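Local coordinates for putative peptidase (Clostridium acetobutylicum, PDB 3K9T), which probably takes part in the biosynthesis of modified polysaccharides, binding one zinc ion per subunit of a homotrimer, and is not expected to act as a peptidase, at residues 3-6 with 7-11; 43-46 with 47-51; 209-212 with 213-216; 327-331 with 332-336. All coordinates share one frame; numbering follows the deposited sequence. Where two conformers were deposited one is given.

Contact 1: residues 3-6 with 7-11; sequences EEIN and KYIQN
Ile5 and Ile9 are joined through the backbone, Ile9 N binding Ile5 O at 3.1 Å with an N-H...O angle of 161°; Tyr8 N gives the same oxygen a weak, bent bond. Asn6 O receives Gln10 N at 2.8 Å. Glu4 O is met differently, by the side chain of Lys7: with CG between its backbone N and carbonyl carbon (chi1 56°) and a bend at chi4, the lysine turns back and lies alongside Glu4. Lys7 NZ gives Glu4 O a weak bond of 3.3 Å, and its ion pair with Glu4 OE2 is long, at 3.9 Å. The amide of Asn6 is held at both ends, ND2 by Glu3 OE1 at 2.9 Å and OD1 by Arg417, while Glu3 OE2 forms a salt bridge with Lys420 and a hydrogen bond with Tyr351. Within the stretch the apolar contact is Ile5 CG2 against Ile9 CD1, 3.9 Å apart, on the side covered by helix 336-355. Main-chain i to i+4 bonds from Ile9 and Gln10 mark this as a short alpha helix at the N-terminus, tied by polar side chains to helix 416-428 of the permutated winged helix-turn-helix domain.

Contact 2: residues 43-46 with 47-51; sequences DIIR and KHIPL
Arg46 lays the aliphatic part of its side chain across Leu51, the two meeting at about a right angle, with Arg46 CG 3.8 Å from Leu51 CB. A bend at chi3 (-59°) then turns the guanidinium back over the last helical turn, where Arg46 NH2 forms a salt bridge of 2.7 Å with Asp43 OD1 and NE reaches Met42 O. The other terminal nitrogen, NH1, gives a hydrogen bond to a water that in turn donates to Leu51 O, so one side chain links the helix end to Leu51, just before the next strand. Arg46 CA also makes a C-H...O contact with Ile49 O, 3.1 Å away.

Lys47 follows just past the helix end. Its N is hydrogen-bonded to Ile44 O, and its methylene chain runs back past Ile44 until NZ pairs with Glu25.

Ile45 supplies the apolar floor and a shared acceptor. Ile45 CG2 lies 3.7 Å from Ile49 CG1 and 3.8 Å from Leu51 CD1, touching both at once. Ile45 O accepts Ile49 N in the carbonyl plane at 3.0 Å and His48 N, from above that plane, at 2.8 Å, so that one oxygen takes both donors and holds the turn against the helix end.

Helix 36-45 thus passes through a tight connection into strand 52-57, an outermost strand of the mixed sheet within the chain. Ile44 packs on helix 12-26, Ile45 on helix 194-211, and Ile45, Ile49 and Leu51 all rest on Phe224 of strand 219-225.

Contact 3: residues 209-212 with 213-216; sequences KALS and KLKT
Leu211 and Leu214 stand at the two ends of a type I beta turn that brings helix 194-211 to its close, and their side chains run obliquely to one another, with Leu211 CD2 3.9 Å from Leu214 CD1. Leu211 CD2 also meets Thr216 CG2, but there the side chains are roughly perpendicular and the contact is looser, at 4.2 Å. A single methyl group thus touches both the last residue of the turn and the chain that leads away from it. Leu211 also packs on Ile350 of helix 336-355 and on Tyr220 and Phe222 of strand 219-225. Leu214 meets Ile5 and Tyr8 of the N-terminal helix.

The lysines are arranged quite differently. Lys209 and Lys213 lie side by side and point the same way, yet Lys209 NZ and Lys213 NZ are 6.8 Å apart. Lys209 bends at chi3 and chi4, and its NZ bonds to His48 ND1. Lys213 bends only at its last torsion (chi4 58°), and its NZ comes back along the last helical turn to Lys209 O, a weak bond; it also binds a diol molecule probably left by the crystallisation liquor. Ser212 OG is bonded to Tyr172 and to Ala208 O.

Two backbone bonds follow one another here. Lys213 N binds Ala210 O at 3.1 Å in the preceding, overlapping turn, and the beta turn itself is closed by Leu214 N, which meets Leu211 O at 2.9 Å with an N-H...O angle of 162°.

Contact 4: residues 327-331 with 332-336; sequences SADNL and CYMNK. With MRD ((4R)-2-methylpentane-2,4-diol), chain G.
Tyr333 N and Asn330 O make the main hydrogen bond of this turn, 2.9 Å long. The side chain of Asn330 adds to it: a chi1 of 61° folds the amide back over the main chain, and Asn330 OD1 takes a second, weak bond from the same Tyr333 N at 3.2 Å. One residue later Met334 N binds Leu331 O at 3.0 Å. Such i to i+3 bonds belong to the short 3-10 segment here. Leu331 O and Met334 O also both lie near the O2 hydroxyl of a diol, probably from the crystallisation liquor, but any bonds to it are weak.

Asp329 OD1 approaches the edge of the Tyr333 ring, near its plane, and lies 3.2 Å from Tyr333 CD2; carboxylate and ring are perpendicular. The tyrosine ring also meets the ring of Phe321, their planes about 25° apart. The stronger partners of the carboxylate are backbone amides at the start of helix 194-211: OD1 takes Asn195 N and OD2 takes Asp196 N, so both oxygens are satisfied.

Packing against the neighbouring helices is carried mainly by two residues. Leu331 sets its side chain on Tyr20 and Ile23 of helix 12-26, and Met334, present as selenomethionine, packs against Cys194 and Asn195.

Since Asp196 and His325 bind the zinc ion, Asp329 belongs to the second shell of the metal site of this aminopeptidase-like fold, and its grip on the amide of Asp196 probably helps to position that ligand.

Overall arrangement
All four contacts are local, each at a helix or a turn, but their settings differ. Contact 1 is a surface helix and relies most on polar and charged side chains; contacts 2 and 3 are partly buried helix ends, where aliphatic side chains share the work with backbone bonds. Contact 4, also partly buried, lies beside the zinc site, and its acidic side chain is engaged by main-chain amides. Contacts 1 and 3 pack together, and contacts 2 and 3 join through a probable hydrogen bond between His48 and Lys209. Contact 4 touches none of the others, yet rests on helix 194-211, whose end forms contact 3.

Contact 1: residues 3-6 with 7-11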
loop_
_atom_site.group_PDB
_atom_site.type_symbol
_atom_site.label_atom_id
_atom_site.label_comp_id
_atom_site.label_asym_id
_atom_site.label_seq_id
_atom_site.Cartn_x
_atom_site.Cartn_y
_atom_site.Cartn_z
ATOM N N GLU A 3 5.359 22.832 27.963
ATOM C CA GLU A 3 4.089 22.604 28.634
ATOM C C GLU A 3 3.401 23.956 28.905
ATOM O O GLU A 3 2.174 24.022 29.038
ATOM C CB GLU A 3 4.249 21.760 29.915
ATOM C CG GLU A 3 4.650 20.294 29.684
ATOM C CD GLU A 3 3.731 19.491 28.719
ATOM O OE1 GLU A 3 2.504 19.563 28.855
ATOM O OE2 GLU A 3 4.238 18.754 27.832
ATOM N N GLU A 4 4.184 25.032 28.937
ATOM C CA GLU A 4 3.617 26.377 29.039
ATOM C C GLU A 4 2.675 26.774 27.892
ATOM O O GLU A 4 1.877 27.687 28.056
ATOM C CB GLU A 4 4.722 27.413 29.193
ATOM C CG GLU A 4 5.387 27.367 30.580
ATOM C CD GLU A 4 6.177 28.614 30.867
ATOM O OE1 GLU A 4 6.594 29.281 29.889
ATOM O OE2 GLU A 4 6.380 28.936 32.065
ATOM N N ILE A 5 2.761 26.095 26.752
ATOM C CA ILE A 5 1.824 26.319 25.664
ATOM C C ILE A 5 0.402 25.869 26.056
ATOM O O ILE A 5 -0.580 26.343 25.483
ATOM C CB ILE A 5 2.264 25.576 24.358
ATOM C CG1 ILE A 5 1.996 26.430 23.115
ATOM C CG2 ILE A 5 1.581 24.249 24.247
ATOM C CD1 ILE A 5 2.607 25.879 21.822
ATOM N N ASN A 6 0.285 24.953 27.016
ATOM C CA ASN A 6 -1.020 24.394 27.359
ATOM C C ASN A 6 -2.041 25.460 27.767
ATOM O O ASN A 6 -3.201 25.355 27.430
ATOM C CB ASN A 6 -0.907 23.337 28.456
ATOM C CG ASN A 6 -0.041 22.134 28.066
ATOM O OD1 ASN A 6 0.425 21.988 26.933
ATOM N ND2 ASN A 6 0.189 21.269 29.035
ATOM N N LYS A 7 -1.604 26.497 28.466
ATOM C CA LYS A 7 -2.525 27.518 28.950
ATOM C C LYS A 7 -3.053 28.316 27.772
ATOM O O LYS A 7 -4.201 28.757 27.818
ATOM C CB LYS A 7 -1.886 28.431 30.034
ATOM C CG LYS A 7 -0.589 29.133 29.583
ATOM C CD LYS A 7 0.183 29.926 30.692
ATOM C CE LYS A 7 1.718 30.153 30.327
ATOM N NZ LYS A 7 2.688 29.096 30.871
ATOM N N TYR A 8 -2.221 28.502 26.737
ATOM C CA TYR A 8 -2.652 29.194 25.529
ATOM C C TYR A 8 -3.696 28.362 24.769
ATOM O O TYR A 8 -4.694 28.905 24.279
ATOM C CB TYR A 8 -1.469 29.524 24.612
ATOM C CG TYR A 8 -0.518 30.543 25.211
ATOM C CD1 TYR A 8 -0.776 31.906 25.146
ATOM C CD2 TYR A 8 0.635 30.142 25.837
ATOM C CE1 TYR A 8 0.097 32.827 25.718
ATOM C CE2 TYR A 8 1.500 31.040 26.401
ATOM C CZ TYR A 8 1.230 32.378 26.352
ATOM O OH TYR A 8 2.138 33.242 26.924
ATOM N N ILE A 9 -3.478 27.049 24.672
ATOM C CA ILE A 9 -4.443 26.183 24.021
ATOM C C ILE A 9 -5.731 26.220 24.840
ATOM O O ILE A 9 -6.820 26.365 24.277
ATOM C CB ILE A 9 -3.927 24.738 23.856
ATOM C CG1 ILE A 9 -2.768 24.709 22.858
ATOM C CG2 ILE A 9 -5.038 23.845 23.395
ATOM C CD1 ILE A 9 -1.918 23.408 22.868
ATOM N N GLN A 10 -5.615 26.148 26.168
ATOM C CA GLN A 10 -6.812 26.154 27.027
ATOM C C GLN A 10 -7.594 27.458 26.991
ATOM O O GLN A 10 -8.779 27.461 27.299
ATOM C CB GLN A 10 -6.451 25.829 28.464
ATOM C CG GLN A 10 -6.095 24.342 28.692
ATOM C CD GLN A 10 -5.120 24.127 29.873
ATOM O OE1 GLN A 10 -4.862 25.039 30.676
ATOM N NE2 GLN A 10 -4.555 22.925 29.953
ATOM N N ASN A 11 -6.960 28.566 26.612
ATOM C CA ASN A 11 -7.671 29.845 26.551
ATOM C C ASN A 11 -8.024 30.278 25.127
ATOM O O ASN A 11 -8.293 31.462 24.842
ATOM C CB ASN A 11 -6.849 30.945 27.223
ATOM C CG ASN A 11 -7.696 32.125 27.588
ATOM O OD1 ASN A 11 -8.841 31.961 28.022
ATOM N ND2 ASN A 11 -7.170 33.323 27.384
#

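Contact 2: residues 43-46 with 47-51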
loop_
_atom_site.group_PDB
_atom_site.type_symbol
_atom_site.label_atom_id
_atom_site.label_comp_id
_atom_site.label_asym_id
_atom_site.label_seq_id
_atom_site.Cartn_x
_atom_site.Cartn_y
_atom_site.Cartn_z
ATOM N N ASP A 43 1.418 48.407 10.256
ATOM C CA ASP A 43 1.340 49.199 11.481
ATOM C C ASP A 43 0.480 48.506 12.525
ATOM O O ASP A 43 0.834 48.444 13.714
ATOM C CB ASP A 43 0.782 50.604 11.220
ATOM C CG ASP A 43 1.710 51.448 10.391
ATOM O OD1 ASP A 43 2.913 51.202 10.431
ATOM O OD2 ASP A 43 1.245 52.368 9.709
ATOM N N ILE A 44 -0.660 47.990 12.080
ATOM C CA ILE A 44 -1.603 47.365 12.994
ATOM C C ILE A 44 -1.011 46.091 13.548
ATOM O O ILE A 44 -1.094 45.857 14.749
ATOM C CB ILE A 44 -3.015 47.158 12.357
ATOM C CG1 ILE A 44 -3.639 48.554 12.091
ATOM C CG2 ILE A 44 -3.866 46.265 13.284
ATOM C CD1 ILE A 44 -4.718 48.657 11.025
ATOM N N ILE A 45 -0.374 45.297 12.685
ATOM C CA ILE A 45 0.283 44.082 13.144
ATOM C C ILE A 45 1.314 44.405 14.235
ATOM O O ILE A 45 1.432 43.656 15.217
ATOM C CB ILE A 45 0.961 43.268 11.992
ATOM C CG1 ILE A 45 -0.101 42.720 11.034
ATOM C CG2 ILE A 45 1.783 42.088 12.601
ATOM C CD1 ILE A 45 0.401 42.333 9.586
ATOM N N ARG A 46 2.025 45.533 14.091
ATOM C CA ARG A 46 3.095 45.883 15.027
ATOM C C ARG A 46 2.551 46.401 16.333
ATOM O O ARG A 46 3.310 46.678 17.220
ATOM C CB ARG A 46 4.122 46.842 14.409
ATOM C CG ARG A 46 5.175 46.070 13.549
ATOM C CD ARG A 46 6.129 46.959 12.840
ATOM N NE ARG A 46 5.409 47.856 11.955
ATOM C CZ ARG A 46 5.924 48.942 11.381
ATOM N NH1 ARG A 46 7.206 49.318 11.580
ATOM N NH2 ARG A 46 5.136 49.657 10.594
ATOM N N LYS A 47 1.231 46.546 16.444
ATOM C CA LYS A 47 0.606 46.766 17.737
ATOM C C LYS A 47 0.524 45.457 18.525
ATOM O O LYS A 47 0.286 45.474 19.719
ATOM C CB LYS A 47 -0.786 47.369 17.613
ATOM C CG LYS A 47 -0.787 48.786 17.108
ATOM C CD LYS A 47 -2.110 49.444 17.354
ATOM C CE LYS A 47 -3.144 49.034 16.363
ATOM N NZ LYS A 47 -4.426 49.643 16.719
ATOM N N HIS A 48 0.768 44.335 17.870
ATOM C CA HIS A 48 0.731 43.033 18.518
ATOM C C HIS A 48 2.095 42.348 18.621
ATOM O O HIS A 48 2.401 41.711 19.640
ATOM C CB HIS A 48 -0.233 42.114 17.753
ATOM C CG HIS A 48 -1.646 42.588 17.778
ATOM N ND1 HIS A 48 -2.559 42.138 18.703
ATOM C CD2 HIS A 48 -2.301 43.495 17.009
ATOM C CE1 HIS A 48 -3.721 42.733 18.494
ATOM N NE2 HIS A 48 -3.595 43.556 17.468
ATOM N N ILE A 49 2.880 42.413 17.551
ATOM C CA ILE A 49 4.199 41.787 17.536
ATOM C C ILE A 49 5.229 42.727 16.878
ATOM O O ILE A 49 4.871 43.617 16.098
ATOM C CB ILE A 49 4.198 40.394 16.781
ATOM C CG1 ILE A 49 3.810 40.552 15.306
ATOM C CG2 ILE A 49 3.266 39.413 17.454
ATOM C CD1 ILE A 49 4.151 39.362 14.386
ATOM N N PRO A 50 6.515 42.540 17.197
ATOM C CA PRO A 50 7.472 43.333 16.494
ATOM C C PRO A 50 7.561 42.803 15.075
ATOM O O PRO A 50 7.276 41.610 14.860
ATOM C CB PRO A 50 8.783 43.052 17.248
ATOM C CG PRO A 50 8.398 42.314 18.471
ATOM C CD PRO A 50 7.175 41.571 18.077
ATOM N N LEU A 51 7.881 43.675 14.119
ATOM C CA LEU A 51 8.242 43.237 12.787
ATOM C C LEU A 51 9.366 44.091 12.263
ATOM O O LEU A 51 9.477 45.275 12.581
ATOM C CB LEU A 51 7.120 43.380 11.780
ATOM C CG LEU A 51 5.862 42.547 11.768
ATOM C CD1 LEU A 51 4.929 43.239 10.759
ATOM C CD2 LEU A 51 6.118 41.039 11.440
HETATM O O HOH W 1 9.350 47.828 12.457
#

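Contact 3: residues 209-212 with 213-216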
loop_
_atom_site.group_PDB
_atom_site.type_symbol
_atom_site.label_atom_id
_atom_site.label_comp_id
_atom_site.label_asym_id
_atom_site.label_seq_id
_atom_site.Cartn_x
_atom_site.Cartn_y
_atom_site.Cartn_z
ATOM N N LYS A 209 2.663 35.909 18.714
ATOM C CA LYS A 209 2.477 36.542 20.005
ATOM C C LYS A 209 2.621 35.532 21.164
ATOM O O LYS A 209 3.232 35.849 22.184
ATOM C CB LYS A 209 1.118 37.231 20.031
ATOM C CG LYS A 209 0.956 38.160 21.182
ATOM C CD LYS A 209 -0.487 38.611 21.412
ATOM C CE LYS A 209 -1.009 39.535 20.362
ATOM N NZ LYS A 209 -2.021 40.483 20.992
ATOM N N ALA A 210 2.062 34.329 20.999
ATOM C CA ALA A 210 2.197 33.258 21.996
ATOM C C ALA A 210 3.641 32.692 22.062
ATOM O O ALA A 210 4.199 32.561 23.135
ATOM C CB ALA A 210 1.174 32.121 21.728
ATOM N N LEU A 211 4.236 32.357 20.921
ATOM C CA LEU A 211 5.577 31.758 20.894
ATOM C C LEU A 211 6.665 32.656 21.485
ATOM O O LEU A 211 7.590 32.179 22.134
ATOM C CB LEU A 211 5.966 31.306 19.487
ATOM C CG LEU A 211 5.424 29.955 19.024
ATOM C CD1 LEU A 211 6.171 29.551 17.747
ATOM C CD2 LEU A 211 5.582 28.896 20.087
ATOM N N SER A 212 6.525 33.954 21.238
ATOM C CA SER A 212 7.341 34.998 21.825
ATOM C C SER A 212 7.567 34.863 23.314
ATOM O O SER A 212 8.558 35.353 23.820
ATOM C CB SER A 212 6.645 36.348 21.633
ATOM O OG SER A 212 6.807 36.791 20.321
ATOM N N LYS A 213 6.602 34.282 24.005
ATOM C CA LYS A 213 6.633 34.184 25.444
ATOM C C LYS A 213 7.196 32.866 25.959
ATOM O O LYS A 213 7.266 32.670 27.170
ATOM C CB LYS A 213 5.213 34.411 25.949
ATOM C CG LYS A 213 4.752 35.854 25.639
ATOM C CD LYS A 213 3.322 36.113 25.996
ATOM C CE LYS A 213 2.993 37.612 25.918
ATOM N NZ LYS A 213 3.228 38.204 24.612
ATOM N N LEU A 214 7.629 31.988 25.050
ATOM C CA LEU A 214 8.104 30.648 25.392
ATOM C C LEU A 214 9.570 30.437 25.013
ATOM O O LEU A 214 10.100 31.083 24.113
ATOM C CB LEU A 214 7.275 29.616 24.632
ATOM C CG LEU A 214 5.756 29.659 24.741
ATOM C CD1 LEU A 214 5.167 28.532 23.926
ATOM C CD2 LEU A 214 5.351 29.519 26.189
ATOM N N LYS A 215 10.217 29.504 25.693
ATOM C CA LYS A 215 11.594 29.143 25.393
ATOM C C LYS A 215 11.523 27.958 24.416
ATOM O O LYS A 215 11.218 26.853 24.819
ATOM C CB LYS A 215 12.297 28.753 26.694
ATOM C CG LYS A 215 13.786 28.338 26.545
ATOM C CD LYS A 215 14.395 27.897 27.907
ATOM C CE LYS A 215 15.725 27.124 27.752
ATOM N NZ LYS A 215 16.867 28.010 27.396
ATOM N N THR A 216 11.788 28.191 23.133
ATOM C CA THR A 216 11.639 27.143 22.110
ATOM C C THR A 216 12.960 26.517 21.699
ATOM O O THR A 216 13.995 27.157 21.789
ATOM C CB THR A 216 10.938 27.685 20.823
ATOM O OG1 THR A 216 11.749 28.708 20.214
ATOM C CG2 THR A 216 9.575 28.241 21.155
#

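Contact 4: residues 327-331 with 332-336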
loop_
_atom_site.group_PDB
_atom_site.type_symbol
_atom_site.label_atom_id
_atom_site.label_comp_id
_atom_site.label_asym_id
_atom_site.label_seq_id
_atom_site.Cartn_x
_atom_site.Cartn_y
_atom_site.Cartn_z
ATOM N N SER A 327 -17.478 39.703 -2.073
ATOM C CA SER A 327 -17.884 40.417 -0.880
ATOM C C SER A 327 -18.608 39.531 0.140
ATOM O O SER A 327 -18.882 39.955 1.244
ATOM C CB SER A 327 -18.782 41.585 -1.282
ATOM O OG SER A 327 -19.901 41.150 -2.060
ATOM N N ALA A 328 -18.937 38.303 -0.243
ATOM C CA ALA A 328 -19.559 37.326 0.650
ATOM C C ALA A 328 -18.540 36.882 1.725
ATOM O O ALA A 328 -18.914 36.514 2.834
ATOM C CB ALA A 328 -20.065 36.135 -0.173
ATOM N N ASP A 329 -17.255 36.907 1.383
ATOM C CA ASP A 329 -16.187 36.622 2.329
ATOM C C ASP A 329 -15.976 37.848 3.243
ATOM O O ASP A 329 -14.933 38.533 3.195
ATOM C CB ASP A 329 -14.892 36.290 1.580
ATOM C CG ASP A 329 -13.779 35.800 2.510
ATOM O OD1 ASP A 329 -14.065 35.613 3.710
ATOM O OD2 ASP A 329 -12.629 35.600 2.045
ATOM N N ASN A 330 -16.969 38.077 4.092
ATOM C CA ASN A 330 -17.022 39.217 4.964
ATOM C C ASN A 330 -16.913 38.848 6.443
ATOM O O ASN A 330 -16.713 37.696 6.786
ATOM C CB ASN A 330 -18.338 39.938 4.691
ATOM C CG ASN A 330 -19.552 39.093 4.961
ATOM O OD1 ASN A 330 -19.573 38.240 5.842
ATOM N ND2 ASN A 330 -20.599 39.344 4.201
ATOM N N LEU A 331 -17.100 39.825 7.325
ATOM C CA LEU A 331 -16.911 39.608 8.758
ATOM C C LEU A 331 -17.796 38.498 9.352
ATOM O O LEU A 331 -17.342 37.650 10.153
ATOM C CB LEU A 331 -17.065 40.946 9.492
ATOM C CG LEU A 331 -15.902 41.929 9.248
ATOM C CD1 LEU A 331 -16.241 43.312 9.789
ATOM C CD2 LEU A 331 -14.540 41.384 9.860
ATOM N N CYS A 332 -19.050 38.477 8.928
ATOM C CA CYS A 332 -19.996 37.462 9.399
ATOM C C CYS A 332 -19.648 36.066 8.911
ATOM O O CYS A 332 -20.167 35.092 9.418
ATOM C CB CYS A 332 -21.433 37.830 9.043
ATOM S SG CYS A 332 -22.188 38.801 10.369
ATOM N N TYR A 333 -18.735 35.972 7.949
ATOM C CA TYR A 333 -18.258 34.667 7.474
ATOM C C TYR A 333 -17.175 34.090 8.403
ATOM O O TYR A 333 -16.979 32.874 8.452
ATOM C CB TYR A 333 -17.790 34.754 6.001
ATOM C CG TYR A 333 -17.318 33.455 5.413
ATOM C CD1 TYR A 333 -18.147 32.334 5.365
ATOM C CD2 TYR A 333 -16.010 33.323 4.931
ATOM C CE1 TYR A 333 -17.676 31.099 4.831
ATOM C CE2 TYR A 333 -15.551 32.121 4.392
ATOM C CZ TYR A 333 -16.391 31.021 4.337
ATOM O OH TYR A 333 -15.933 29.837 3.819
HETATM N N MSE A 334 -16.482 34.971 9.117
HETATM C CA MSE A 334 -15.579 34.576 10.188
HETATM C C MSE A 334 -16.412 33.961 11.352
HETATM O O MSE A 334 -17.486 34.432 11.692
HETATM C CB MSE A 334 -14.816 35.796 10.710
HETATM C CG MSE A 334 -13.904 36.485 9.705
HETATM SE SE MSE A 334 -12.582 35.169 9.148
HETATM C CE MSE A 334 -13.423 34.254 7.631
ATOM N N ASN A 335 -15.900 32.893 11.930
ATOM C CA ASN A 335 -16.512 32.192 13.042
ATOM C C ASN A 335 -15.484 32.119 14.191
ATOM O O ASN A 335 -14.376 31.649 13.982
ATOM C CB ASN A 335 -16.876 30.791 12.569
ATOM C CG ASN A 335 -17.462 29.966 13.642
ATOM O OD1 ASN A 335 -16.750 29.408 14.494
ATOM N ND2 ASN A 335 -18.778 29.864 13.625
ATOM N N LYS A 336 -15.840 32.576 15.389
ATOM C CA LYS A 336 -14.862 32.659 16.488
ATOM C C LYS A 336 -14.296 31.321 16.910
ATOM O O LYS A 336 -13.096 31.211 17.206
ATOM C CB LYS A 336 -15.431 33.420 17.689
ATOM C CG LYS A 336 -15.520 34.920 17.369
ATOM C CD LYS A 336 -16.044 35.763 18.507
ATOM C CE LYS A 336 -15.972 37.234 18.131
ATOM N NZ LYS A 336 -16.779 38.123 18.997
HETATM C C1 MRD G . -18.715 39.127 14.037
HETATM C C2 MRD G . -18.417 37.681 14.441
HETATM O O2 MRD G . -18.367 36.880 13.247
HETATM C CM MRD G . -17.037 37.626 15.054
HETATM C C3 MRD G . -19.477 37.123 15.402
HETATM C C4 MRD G . -18.972 36.761 16.807
HETATM O O4 MRD G . -19.584 35.582 17.367
HETATM C C5 MRD G . -19.189 37.933 17.768
#